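PDB 2JL1: triphenylmethane reductase from Citrobacter sp., which probably uses NADPH to reduce triphenylmethane dyes to their colourless leuco forms, and binds NADP in a Rossmann-type domain. Local coordinates for residues 3-8 with 69-74; 29-34 with 47-52; 183-188 with 268-273. All blocks are in the same frame, centred on the assembly; numbering follows the deposited sequence.

Contact 1 (3-8 with 69-74). With NAP (NADP nicotinamide-adenine-dinucleotide phosphate), chain B.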
loop_
_atom_site.group_PDB
_atom_site.type_symbol
_atom_site.label_atom_id
_atom_site.label_comp_id
_atom_site.label_asym_id
_atom_site.label_seq_id
_atom_site.Cartn_x
_atom_site.Cartn_y
_atom_site.Cartn_z
ATOM N N ILE A 3 -2.628 -1.370 26.200
ATOM C CA ILE A 3 -3.388 -1.220 24.962
ATOM C C ILE A 3 -3.457 0.286 24.688
ATOM O O ILE A 3 -3.891 1.053 25.541
ATOM C CB ILE A 3 -4.798 -1.821 25.093
ATOM C CG1 ILE A 3 -4.716 -3.316 25.440
ATOM C CG2 ILE A 3 -5.615 -1.566 23.800
ATOM C CD1 ILE A 3 -6.027 -3.927 25.945
ATOM N N ALA A 4 -2.970 0.698 23.524
ATOM C CA ALA A 4 -2.958 2.092 23.130
ATOM C C ALA A 4 -3.914 2.272 21.967
ATOM O O ALA A 4 -4.028 1.386 21.108
ATOM C CB ALA A 4 -1.575 2.518 22.727
ATOM N N VAL A 5 -4.595 3.410 21.951
ATOM C CA VAL A 5 -5.616 3.707 20.940
ATOM C C VAL A 5 -5.270 5.057 20.371
ATOM O O VAL A 5 -5.276 6.059 21.102
ATOM C CB VAL A 5 -7.025 3.761 21.578
ATOM C CG1 VAL A 5 -8.129 4.060 20.541
ATOM C CG2 VAL A 5 -7.343 2.463 22.331
ATOM N N THR A 6 -4.948 5.101 19.083
ATOM C CA THR A 6 -4.776 6.387 18.390
ATOM C C THR A 6 -6.156 6.952 18.035
ATOM O O THR A 6 -7.138 6.244 18.148
ATOM C CB THR A 6 -3.852 6.275 17.155
ATOM O OG1 THR A 6 -4.579 5.722 16.042
ATOM C CG2 THR A 6 -2.642 5.392 17.485
ATOM N N GLY A 7 -6.247 8.210 17.602
ATOM C CA GLY A 7 -7.573 8.829 17.381
ATOM C C GLY A 7 -8.513 8.810 18.603
ATOM O O GLY A 7 -9.758 8.857 18.470
ATOM N N ALA A 8 -7.917 8.779 19.794
ATOM C CA ALA A 8 -8.671 8.533 21.042
ATOM C C ALA A 8 -9.739 9.568 21.421
ATOM O O ALA A 8 -10.673 9.224 22.145
ATOM C CB ALA A 8 -7.734 8.286 22.213
ATOM N N LYS A 69 0.042 -3.695 22.716
ATOM C CA LYS A 69 -0.956 -3.746 21.640
ATOM C C LYS A 69 -1.388 -2.352 21.186
ATOM O O LYS A 69 -1.811 -1.537 22.006
ATOM C CB LYS A 69 -2.197 -4.501 22.110
ATOM C CG LYS A 69 -1.990 -5.960 22.405
ATOM C CD LYS A 69 -3.163 -6.499 23.211
ATOM C CE LYS A 69 -3.264 -8.003 23.109
ATOM N NZ LYS A 69 -4.110 -8.521 24.221
ATOM N N LEU A 70 -1.340 -2.106 19.874
ATOM C CA LEU A 70 -1.703 -0.792 19.322
ATOM C C LEU A 70 -2.945 -0.874 18.456
ATOM O O LEU A 70 -2.990 -1.660 17.499
ATOM C CB LEU A 70 -0.547 -0.197 18.494
ATOM C CG LEU A 70 -0.830 1.151 17.803
ATOM C CD1 LEU A 70 -1.057 2.278 18.816
ATOM C CD2 LEU A 70 0.239 1.528 16.768
ATOM N N LEU A 71 -3.956 -0.068 18.780
ATOM C CA LEU A 71 -5.078 0.104 17.838
ATOM C C LEU A 71 -4.828 1.386 17.050
ATOM O O LEU A 71 -4.933 2.499 17.580
ATOM C CB LEU A 71 -6.437 0.110 18.535
ATOM C CG LEU A 71 -7.622 0.351 17.563
ATOM C CD1 LEU A 71 -7.796 -0.827 16.558
ATOM C CD2 LEU A 71 -8.907 0.615 18.308
ATOM N N PHE A 72 -4.478 1.198 15.779
ATOM C CA PHE A 72 -4.175 2.260 14.859
ATOM C C PHE A 72 -5.522 2.586 14.177
ATOM O O PHE A 72 -6.011 1.815 13.363
ATOM C CB PHE A 72 -3.116 1.729 13.881
ATOM C CG PHE A 72 -2.808 2.640 12.714
ATOM C CD1 PHE A 72 -3.312 3.942 12.654
ATOM C CD2 PHE A 72 -1.992 2.188 11.681
ATOM C CE1 PHE A 72 -3.041 4.771 11.564
ATOM C CE2 PHE A 72 -1.694 3.025 10.602
ATOM C CZ PHE A 72 -2.254 4.320 10.551
ATOM N N ILE A 73 -6.148 3.692 14.574
ATOM C CA ILE A 73 -7.400 4.128 13.953
ATOM C C ILE A 73 -7.002 5.073 12.839
ATOM O O ILE A 73 -6.210 5.976 13.068
ATOM C CB ILE A 73 -8.346 4.816 14.980
ATOM C CG1 ILE A 73 -8.815 3.798 16.042
ATOM C CG2 ILE A 73 -9.523 5.557 14.249
ATOM C CD1 ILE A 73 -9.739 4.389 17.109
ATOM N N SER A 74 -7.549 4.880 11.629
ATOM C CA SER A 74 -7.114 5.654 10.468
ATOM C C SER A 74 -7.367 7.150 10.643
ATOM O O SER A 74 -8.268 7.545 11.374
ATOM C CB SER A 74 -7.768 5.135 9.168
ATOM O OG SER A 74 -9.174 4.958 9.324
HETATM P PA NAP B . -13.318 11.382 13.895
HETATM O O1A NAP B . -13.388 12.443 12.853
HETATM O O2A NAP B . -14.259 11.545 15.023
HETATM O O5B NAP B . -11.837 11.226 14.465
HETATM C C5B NAP B . -10.669 11.334 13.681
HETATM C C4B NAP B . -9.532 11.292 14.690
HETATM O O4B NAP B . -8.272 11.401 14.040
HETATM C C3B NAP B . -9.675 12.480 15.643
HETATM O O3B NAP B . -9.505 12.043 16.966
HETATM C C2B NAP B . -8.532 13.382 15.271
HETATM O O2B NAP B . -7.994 13.993 16.400
HETATM C C1B NAP B . -7.528 12.386 14.729
HETATM N N9A NAP B . -6.528 13.087 13.913
HETATM C C8A NAP B . -6.737 13.941 12.866
HETATM N N7A NAP B . -5.527 14.355 12.421
HETATM C C5A NAP B . -4.564 13.793 13.189
HETATM C C6A NAP B . -3.172 13.882 13.180
HETATM N N6A NAP B . -2.538 14.643 12.292
HETATM N N1A NAP B . -2.451 13.168 14.109
HETATM C C2A NAP B . -3.095 12.388 15.044
HETATM N N3A NAP B . -4.468 12.295 15.047
HETATM C C4A NAP B . -5.186 12.996 14.134
HETATM O O3 NAP B . -13.584 9.967 13.141
HETATM P PN NAP B . -14.418 8.672 13.611
HETATM O O1N NAP B . -13.969 8.348 14.975
HETATM O O2N NAP B . -15.864 8.903 13.340
HETATM O O5D NAP B . -13.815 7.510 12.617
HETATM C C5D NAP B . -12.465 7.087 12.758
HETATM C C4D NAP B . -11.712 6.933 11.431
HETATM O O4D NAP B . -12.459 6.097 10.563
HETATM C C3D NAP B . -11.536 8.259 10.688
HETATM O O3D NAP B . -10.336 8.933 10.968
HETATM C C2D NAP B . -11.627 7.885 9.220
HETATM O O2D NAP B . -10.389 7.554 8.628
HETATM C C1D NAP B . -12.462 6.622 9.245
HETATM N N1N NAP B . -13.809 6.953 8.753
HETATM C C2N NAP B . -14.628 5.910 8.455
HETATM C C3N NAP B . -15.875 6.142 7.951
HETATM C C7N NAP B . -16.759 5.021 7.607
HETATM O O7N NAP B . -18.086 5.361 7.213
HETATM N N7N NAP B . -16.240 3.788 7.651
HETATM C C4N NAP B . -16.353 7.464 7.834
HETATM C C5N NAP B . -15.551 8.506 8.228
HETATM C C6N NAP B . -14.241 8.242 8.641
HETATM P P2B NAP B . -8.443 15.472 16.867
HETATM O O1X NAP B . -9.493 15.301 17.947
HETATM O O2X NAP B . -9.026 16.287 15.725
HETATM O O3X NAP B . -7.182 16.120 17.400
#
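Residues Ile3 to Val5 and Lys69 to Leu71 pair as parallel strands, their axes 4.8 Å apart at closest and their directions 16° apart. They are the central neighbours of the Rossmann fold, where the strand order turns from one half of the sheet to the other. Three backbone bonds join them: Ala4 N to Lys69 O (2.9 Å), Leu71 N to Ala4 O (2.7 Å) and Thr6 N to Leu71 O. On one face Ile3, Val5 and Leu71 pack, under helix 11-20, with branched and long aliphatic groups suited to a dry interior. There Val5 CG1, anti to the backbone N (chi1 -179°), touches Ile73 CD1 at 3.8 Å. On the other face small Ala4 leaves room for Leu70, whose side chain crosses that of Thr6 at about a right angle, CD1 on CG2. The extended aliphatic chain of Lys69 runs beside Ile3, while its NZ bonds to Leu186 O. Beyond the strands both chains turn to the cofactor. Gly7 suits its place by its positive phi and by lacking a side chain close to Ile73 CG2, and Ser74 O accepts a 2.5 Å bond from NAP O3D. Thr6 lies near the edge of the Phe72 ring without bonding to it; its hydroxyl serves two partners, OG1 bonding with Tyr54 OH and accepting the N-H of Ile73 at 3.0 Å.

Contact 2 (29-34 with 47-52). With NAP (NADP nicotinamide-adenine-dinucleotide phosphate), chain B.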
loop_
_atom_site.group_PDB
_atom_site.type_symbol
_atom_site.label_atom_id
_atom_site.label_comp_id
_atom_site.label_asym_id
_atom_site.label_seq_id
_atom_site.Cartn_x
_atom_site.Cartn_y
_atom_site.Cartn_z
ATOM N N ILE A 29 -4.926 1.111 29.695
ATOM C CA ILE A 29 -5.297 1.750 28.440
ATOM C C ILE A 29 -4.478 3.030 28.275
ATOM O O ILE A 29 -4.301 3.763 29.238
ATOM C CB ILE A 29 -6.813 2.081 28.423
ATOM C CG1 ILE A 29 -7.633 0.815 28.710
ATOM C CG2 ILE A 29 -7.221 2.748 27.102
ATOM C CD1 ILE A 29 -9.064 1.069 29.150
ATOM N N ILE A 30 -3.993 3.291 27.057
ATOM C CA ILE A 30 -3.284 4.529 26.723
ATOM C C ILE A 30 -3.978 5.245 25.564
ATOM O O ILE A 30 -4.095 4.700 24.458
ATOM C CB ILE A 30 -1.811 4.284 26.318
ATOM C CG1 ILE A 30 -1.032 3.563 27.428
ATOM C CG2 ILE A 30 -1.122 5.603 25.985
ATOM C CD1 ILE A 30 0.262 2.948 26.952
ATOM N N ALA A 31 -4.449 6.453 25.825
ATOM C CA ALA A 31 -5.043 7.269 24.794
ATOM C C ALA A 31 -3.923 8.032 24.119
ATOM O O ALA A 31 -3.174 8.762 24.776
ATOM C CB ALA A 31 -6.060 8.218 25.384
ATOM N N ILE A 32 -3.785 7.827 22.810
ATOM C CA ILE A 32 -2.827 8.575 22.024
ATOM C C ILE A 32 -3.630 9.565 21.194
ATOM O O ILE A 32 -4.565 9.193 20.471
ATOM C CB ILE A 32 -1.911 7.659 21.175
ATOM C CG1 ILE A 32 -1.043 6.801 22.099
ATOM C CG2 ILE A 32 -1.001 8.492 20.282
ATOM C CD1 ILE A 32 -0.451 5.567 21.455
ATOM N N VAL A 33 -3.270 10.832 21.330
ATOM C CA VAL A 33 -4.069 11.967 20.835
ATOM C C VAL A 33 -3.183 13.069 20.227
ATOM O O VAL A 33 -2.021 13.202 20.583
ATOM C CB VAL A 33 -4.927 12.603 22.000
ATOM C CG1 VAL A 33 -5.971 11.639 22.499
ATOM C CG2 VAL A 33 -4.055 13.046 23.159
ATOM N N ARG A 34 -3.739 13.854 19.312
ATOM C CA ARG A 34 -3.037 15.023 18.764
ATOM C C ARG A 34 -3.169 16.253 19.692
ATOM O O ARG A 34 -2.207 17.009 19.901
ATOM C CB ARG A 34 -3.567 15.323 17.350
ATOM C CG ARG A 34 -3.028 16.611 16.730
ATOM C CD ARG A 34 -3.506 16.777 15.291
ATOM N NE ARG A 34 -4.961 16.797 15.158
ATOM C CZ ARG A 34 -5.601 17.238 14.076
ATOM N NH1 ARG A 34 -4.905 17.708 13.044
ATOM N NH2 ARG A 34 -6.935 17.222 14.026
ATOM N N VAL A 47 -7.259 6.947 32.473
ATOM C CA VAL A 47 -6.596 6.529 31.242
ATOM C C VAL A 47 -5.408 7.451 30.990
ATOM O O VAL A 47 -5.549 8.674 31.007
ATOM C CB VAL A 47 -7.568 6.539 30.027
ATOM C CG1 VAL A 47 -6.832 6.167 28.719
ATOM C CG2 VAL A 47 -8.738 5.587 30.261
ATOM N N GLU A 48 -4.237 6.853 30.771
ATOM C CA GLU A 48 -3.023 7.607 30.459
ATOM C C GLU A 48 -3.131 8.231 29.072
ATOM O O GLU A 48 -3.501 7.561 28.109
ATOM C CB GLU A 48 -1.783 6.702 30.531
ATOM C CG GLU A 48 -0.445 7.460 30.387
ATOM C CD GLU A 48 0.750 6.541 30.171
ATOM O OE1 GLU A 48 1.783 7.006 29.640
ATOM O OE2 GLU A 48 0.659 5.346 30.525
ATOM N N VAL A 49 -2.796 9.511 28.980
ATOM C CA VAL A 49 -2.858 10.269 27.716
ATOM C C VAL A 49 -1.429 10.503 27.226
ATOM O O VAL A 49 -0.565 10.891 28.006
ATOM C CB VAL A 49 -3.567 11.651 27.922
ATOM C CG1 VAL A 49 -3.337 12.586 26.738
ATOM C CG2 VAL A 49 -5.062 11.483 28.207
ATOM N N ARG A 50 -1.174 10.266 25.945
ATOM C CA ARG A 50 0.121 10.618 25.345
ATOM C C ARG A 50 -0.126 11.388 24.073
ATOM O O ARG A 50 -1.118 11.158 23.406
ATOM C CB ARG A 50 0.941 9.377 25.012
ATOM C CG ARG A 50 1.393 8.597 26.206
ATOM C CD ARG A 50 2.089 7.331 25.775
ATOM N NE ARG A 50 2.535 6.556 26.925
ATOM C CZ ARG A 50 3.317 5.474 26.865
ATOM N NH1 ARG A 50 3.745 5.006 25.690
ATOM N NH2 ARG A 50 3.671 4.845 27.992
ATOM N N HIS A 51 0.776 12.309 23.759
ATOM C CA HIS A 51 0.694 13.088 22.535
ATOM C C HIS A 51 1.281 12.278 21.388
ATOM O O HIS A 51 2.404 11.819 21.459
ATOM C CB HIS A 51 1.471 14.389 22.688
ATOM C CG HIS A 51 1.461 15.251 21.464
ATOM N ND1 HIS A 51 2.618 15.636 20.822
ATOM C CD2 HIS A 51 0.439 15.814 20.772
ATOM C CE1 HIS A 51 2.310 16.396 19.785
ATOM N NE2 HIS A 51 0.997 16.521 19.731
ATOM N N GLY A 52 0.514 12.117 20.327
ATOM C CA GLY A 52 0.999 11.408 19.152
ATOM C C GLY A 52 0.321 12.050 17.972
ATOM O O GLY A 52 -0.898 11.974 17.844
HETATM P PA NAP B . -13.318 11.382 13.895
HETATM O O1A NAP B . -13.388 12.443 12.853
HETATM O O2A NAP B . -14.259 11.545 15.023
HETATM O O5B NAP B . -11.837 11.226 14.465
HETATM C C5B NAP B . -10.669 11.334 13.681
HETATM C C4B NAP B . -9.532 11.292 14.690
HETATM O O4B NAP B . -8.272 11.401 14.040
HETATM C C3B NAP B . -9.675 12.480 15.643
HETATM O O3B NAP B . -9.505 12.043 16.966
HETATM C C2B NAP B . -8.532 13.382 15.271
HETATM O O2B NAP B . -7.994 13.993 16.400
HETATM C C1B NAP B . -7.528 12.386 14.729
HETATM N N9A NAP B . -6.528 13.087 13.913
HETATM C C8A NAP B . -6.737 13.941 12.866
HETATM N N7A NAP B . -5.527 14.355 12.421
HETATM C C5A NAP B . -4.564 13.793 13.189
HETATM C C6A NAP B . -3.172 13.882 13.180
HETATM N N6A NAP B . -2.538 14.643 12.292
HETATM N N1A NAP B . -2.451 13.168 14.109
HETATM C C2A NAP B . -3.095 12.388 15.044
HETATM N N3A NAP B . -4.468 12.295 15.047
HETATM C C4A NAP B . -5.186 12.996 14.134
HETATM O O3 NAP B . -13.584 9.967 13.141
HETATM P PN NAP B . -14.418 8.672 13.611
HETATM O O1N NAP B . -13.969 8.348 14.975
HETATM O O2N NAP B . -15.864 8.903 13.340
HETATM O O5D NAP B . -13.815 7.510 12.617
HETATM C C5D NAP B . -12.465 7.087 12.758
HETATM C C4D NAP B . -11.712 6.933 11.431
HETATM O O4D NAP B . -12.459 6.097 10.563
HETATM C C3D NAP B . -11.536 8.259 10.688
HETATM O O3D NAP B . -10.336 8.933 10.968
HETATM C C2D NAP B . -11.627 7.885 9.220
HETATM O O2D NAP B . -10.389 7.554 8.628
HETATM C C1D NAP B . -12.462 6.622 9.245
HETATM N N1N NAP B . -13.809 6.953 8.753
HETATM C C2N NAP B . -14.628 5.910 8.455
HETATM C C3N NAP B . -15.875 6.142 7.951
HETATM C C7N NAP B . -16.759 5.021 7.607
HETATM O O7N NAP B . -18.086 5.361 7.213
HETATM N N7N NAP B . -16.240 3.788 7.651
HETATM C C4N NAP B . -16.353 7.464 7.834
HETATM C C5N NAP B . -15.551 8.506 8.228
HETATM C C6N NAP B . -14.241 8.242 8.641
HETATM P P2B NAP B . -8.443 15.472 16.867
HETATM O O1X NAP B . -9.493 15.301 17.947
HETATM O O2X NAP B . -9.026 16.287 15.725
HETATM O O3X NAP B . -7.182 16.120 17.400
#
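Ile30 and Arg50 cross obliquely on one face of the parallel pair 29-33 with 48-51, the two strands of a beta-alpha-beta unit in the Rossmann sheet. Backbone bonds join them, Ala31 N to Glu48 O, Arg50 N to Ala31 O, Val33 N to Arg50 O and Gly52 N to Val33 O, with a weak one from Glu48 N to Ile29 O. Arg50 leaves its strand with CG anti to its own carbonyl carbon (chi1 -67°). CB lies near Ala31 O, CG comes within 3.9 Å of Ile30 CG2, and CD settles on that same methyl at 3.7 Å. NE makes a 2.9 Å salt bridge to Glu48 OE1, in the guanidinium plane but from above the carboxylate plane. Ile30 CD1 lies over one face of the guanidinium, 4.0 Å from both CZ and NH2; NH2 also bonds weakly to Glu48 OE1, and NH1 donates to Ala63 O and Ala65 O. A long side chain with a charged head thus suits this partly exposed outer strand. Gly52, without a side chain, lets Ile32 CG2 sit 3.7 Å from its CA. Arg34 grips the 2'-phosphate of NAP, NE to O3X and NH2 to O2X (2.9 Å), consistent with a preference for NADP over NAD, and N7A of the adenine lies over one face of its guanidinium. Ile29 and Ala31 meet helix 11-20, Ile32 and His51 touch helix 57-63, and strand 3-5 flanks 29-33.

Contact 3 (183-188 with 268-273); sequences ATVLTE and QKLIGS
Leu270 of helix 266-271 inserts its CD1 methyl against Thr184 and Val185 at the end of helix 175-186, joining a late helix of this NmrA-like Rossmann protein to one that begins beside the cofactor pocket. The apolar contacts come first. Thr184 CG2 meets Leu270 CD1 at 3.5 Å, tighter than usual, as the two side chains slide past each other in opposite directions. Val185 CG2 approaches the same methyl at 3.8 Å, the side chains crossing at about a right angle. Leu270 holds CD1 there with an unstaggered chi1 of -132°. Its long, flexible branch suits the groove between Thr184 and Val185, whereas Ile271, on the same turn, only brushes Thr184 OG1 with CG2 and packs farther back on the same helix, on Glu177, Leu180 and Ala181. The two threonine hydroxyls are satisfied within their own part of the chain. Threonine fits here by giving its methyl to the contact while Thr184 OG1 bonds to Leu180 O, and Thr187 OG1 likewise bonds to Ala183 O (2.7 Å). Gly272, free of a side chain, takes up positive phi just as helix 266-271 finishes. Between the segments no direct hydrogen bond forms. Glu188, exposed at the border, bonds through OE1 to His191 and lies near Leu270 CD1. One water bridges the two segments, giving a weak 3.4 Å bond to Glu188 OE1 and a firmer 2.6 Å bond to Leu270 O.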
loop_
_atom_site.group_PDB
_atom_site.type_symbol
_atom_site.label_atom_id
_atom_site.label_comp_id
_atom_site.label_asym_id
_atom_site.label_seq_id
_atom_site.Cartn_x
_atom_site.Cartn_y
_atom_site.Cartn_z
ATOM N N ALA A 183 -12.516 -3.418 20.608
ATOM C CA ALA A 183 -12.259 -3.707 22.027
ATOM C C ALA A 183 -12.240 -5.208 22.336
ATOM O O ALA A 183 -11.380 -5.691 23.105
ATOM C CB ALA A 183 -13.258 -2.963 22.931
ATOM N N THR A 184 -13.159 -5.958 21.735
ATOM C CA THR A 184 -13.196 -7.422 21.918
ATOM C C THR A 184 -11.896 -8.066 21.411
ATOM O O THR A 184 -11.253 -8.832 22.111
ATOM C CB THR A 184 -14.415 -8.006 21.174
ATOM O OG1 THR A 184 -15.599 -7.435 21.733
ATOM C CG2 THR A 184 -14.484 -9.520 21.282
ATOM N N VAL A 185 -11.518 -7.710 20.188
ATOM C CA VAL A 185 -10.311 -8.184 19.548
ATOM C C VAL A 185 -9.035 -7.891 20.360
ATOM O O VAL A 185 -8.173 -8.770 20.498
ATOM C CB VAL A 185 -10.236 -7.606 18.106
ATOM C CG1 VAL A 185 -8.837 -7.659 17.547
ATOM C CG2 VAL A 185 -11.215 -8.360 17.187
ATOM N N LEU A 186 -8.922 -6.672 20.885
ATOM C CA LEU A 186 -7.771 -6.237 21.710
ATOM C C LEU A 186 -7.580 -6.990 23.036
ATOM O O LEU A 186 -6.461 -7.036 23.583
ATOM C CB LEU A 186 -7.843 -4.725 21.975
ATOM C CG LEU A 186 -7.684 -3.805 20.743
ATOM C CD1 LEU A 186 -8.147 -2.378 21.045
ATOM C CD2 LEU A 186 -6.243 -3.817 20.195
ATOM N N THR A 187 -8.661 -7.591 23.535
ATOM C CA THR A 187 -8.693 -8.152 24.897
ATOM C C THR A 187 -8.939 -9.660 24.943
ATOM O O THR A 187 -9.358 -10.181 25.978
ATOM C CB THR A 187 -9.801 -7.485 25.738
ATOM O OG1 THR A 187 -11.059 -7.606 25.050
ATOM C CG2 THR A 187 -9.490 -6.018 25.985
ATOM N N GLU A 188 -8.693 -10.353 23.833
ATOM C CA GLU A 188 -8.743 -11.817 23.810
ATOM C C GLU A 188 -7.781 -12.377 22.768
ATOM O O GLU A 188 -7.426 -11.688 21.804
ATOM C CB GLU A 188 -10.163 -12.328 23.533
ATOM C CG GLU A 188 -10.703 -11.897 22.196
ATOM C CD GLU A 188 -12.155 -12.265 21.975
ATOM O OE1 GLU A 188 -12.517 -12.472 20.804
ATOM O OE2 GLU A 188 -12.945 -12.334 22.947
ATOM N N GLN A 268 -20.941 -10.196 13.454
ATOM C CA GLN A 268 -21.881 -10.908 14.306
ATOM C C GLN A 268 -21.217 -12.042 15.111
ATOM O O GLN A 268 -21.551 -12.256 16.276
ATOM C CB GLN A 268 -23.038 -11.424 13.461
ATOM C CG GLN A 268 -24.130 -12.090 14.262
ATOM C CD GLN A 268 -24.777 -13.163 13.458
ATOM O OE1 GLN A 268 -24.239 -14.265 13.334
ATOM N NE2 GLN A 268 -25.915 -12.851 12.865
ATOM N N LYS A 269 -20.287 -12.766 14.491
ATOM C CA LYS A 269 -19.537 -13.812 15.199
ATOM C C LYS A 269 -18.661 -13.272 16.332
ATOM O O LYS A 269 -18.550 -13.890 17.383
ATOM C CB LYS A 269 -18.719 -14.654 14.216
ATOM C CG LYS A 269 -19.619 -15.542 13.377
ATOM C CD LYS A 269 -18.866 -16.368 12.351
ATOM C CE LYS A 269 -19.764 -17.521 11.934
ATOM N NZ LYS A 269 -19.567 -17.880 10.506
ATOM N N LEU A 270 -18.076 -12.106 16.122
ATOM C CA LEU A 270 -17.204 -11.462 17.102
ATOM C C LEU A 270 -17.946 -10.853 18.301
ATOM O O LEU A 270 -17.486 -10.973 19.459
ATOM C CB LEU A 270 -16.410 -10.360 16.402
ATOM C CG LEU A 270 -14.890 -10.170 16.528
ATOM C CD1 LEU A 270 -14.353 -10.440 17.918
ATOM C CD2 LEU A 270 -14.174 -11.037 15.524
ATOM N N ILE A 271 -19.066 -10.178 18.039
ATOM C CA ILE A 271 -19.754 -9.397 19.077
ATOM C C ILE A 271 -21.175 -9.869 19.461
ATOM O O ILE A 271 -21.774 -9.299 20.375
ATOM C CB ILE A 271 -19.766 -7.870 18.754
ATOM C CG1 ILE A 271 -20.711 -7.557 17.582
ATOM C CG2 ILE A 271 -18.334 -7.350 18.508
ATOM C CD1 ILE A 271 -21.075 -6.088 17.470
ATOM N N GLY A 272 -21.678 -10.916 18.799
ATOM C CA GLY A 272 -23.066 -11.379 18.984
ATOM C C GLY A 272 -24.062 -10.572 18.163
ATOM O O GLY A 272 -23.691 -9.974 17.161
ATOM N N SER A 273 -25.327 -10.547 18.588
ATOM C CA SER A 273 -26.420 -9.893 17.850
ATOM C C SER A 273 -26.125 -8.438 17.526
ATOM O O SER A 273 -25.575 -7.721 18.365
ATOM C CB SER A 273 -27.728 -9.938 18.645
ATOM O OG SER A 273 -28.216 -11.256 18.757
HETATM O O HOH W 1 -15.801 -12.819 20.171
#

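How the contacts relate
Contacts 1 and 2 belong to one sheet: strands 3-5 and 29-33 are neighbours, so the backbone bonds of Ile3 and Val5 to Ile30 tie the two together, and both reach the cofactor. Contact 1 is the buried middle, mostly aliphatic, with one hydroxyl at its end; contact 2 lies at the outer strand, where arginine and glutamate take over at the surface. Along the chain, 29-34 with 47-52 is nested inside the loop closed by 3-8 with 69-74. Contact 3 stands apart, a helix-to-helix touch with no direct polar bond and a water at its border. It still meets contact 1, where Ile3 and Leu71 pack on Leu186.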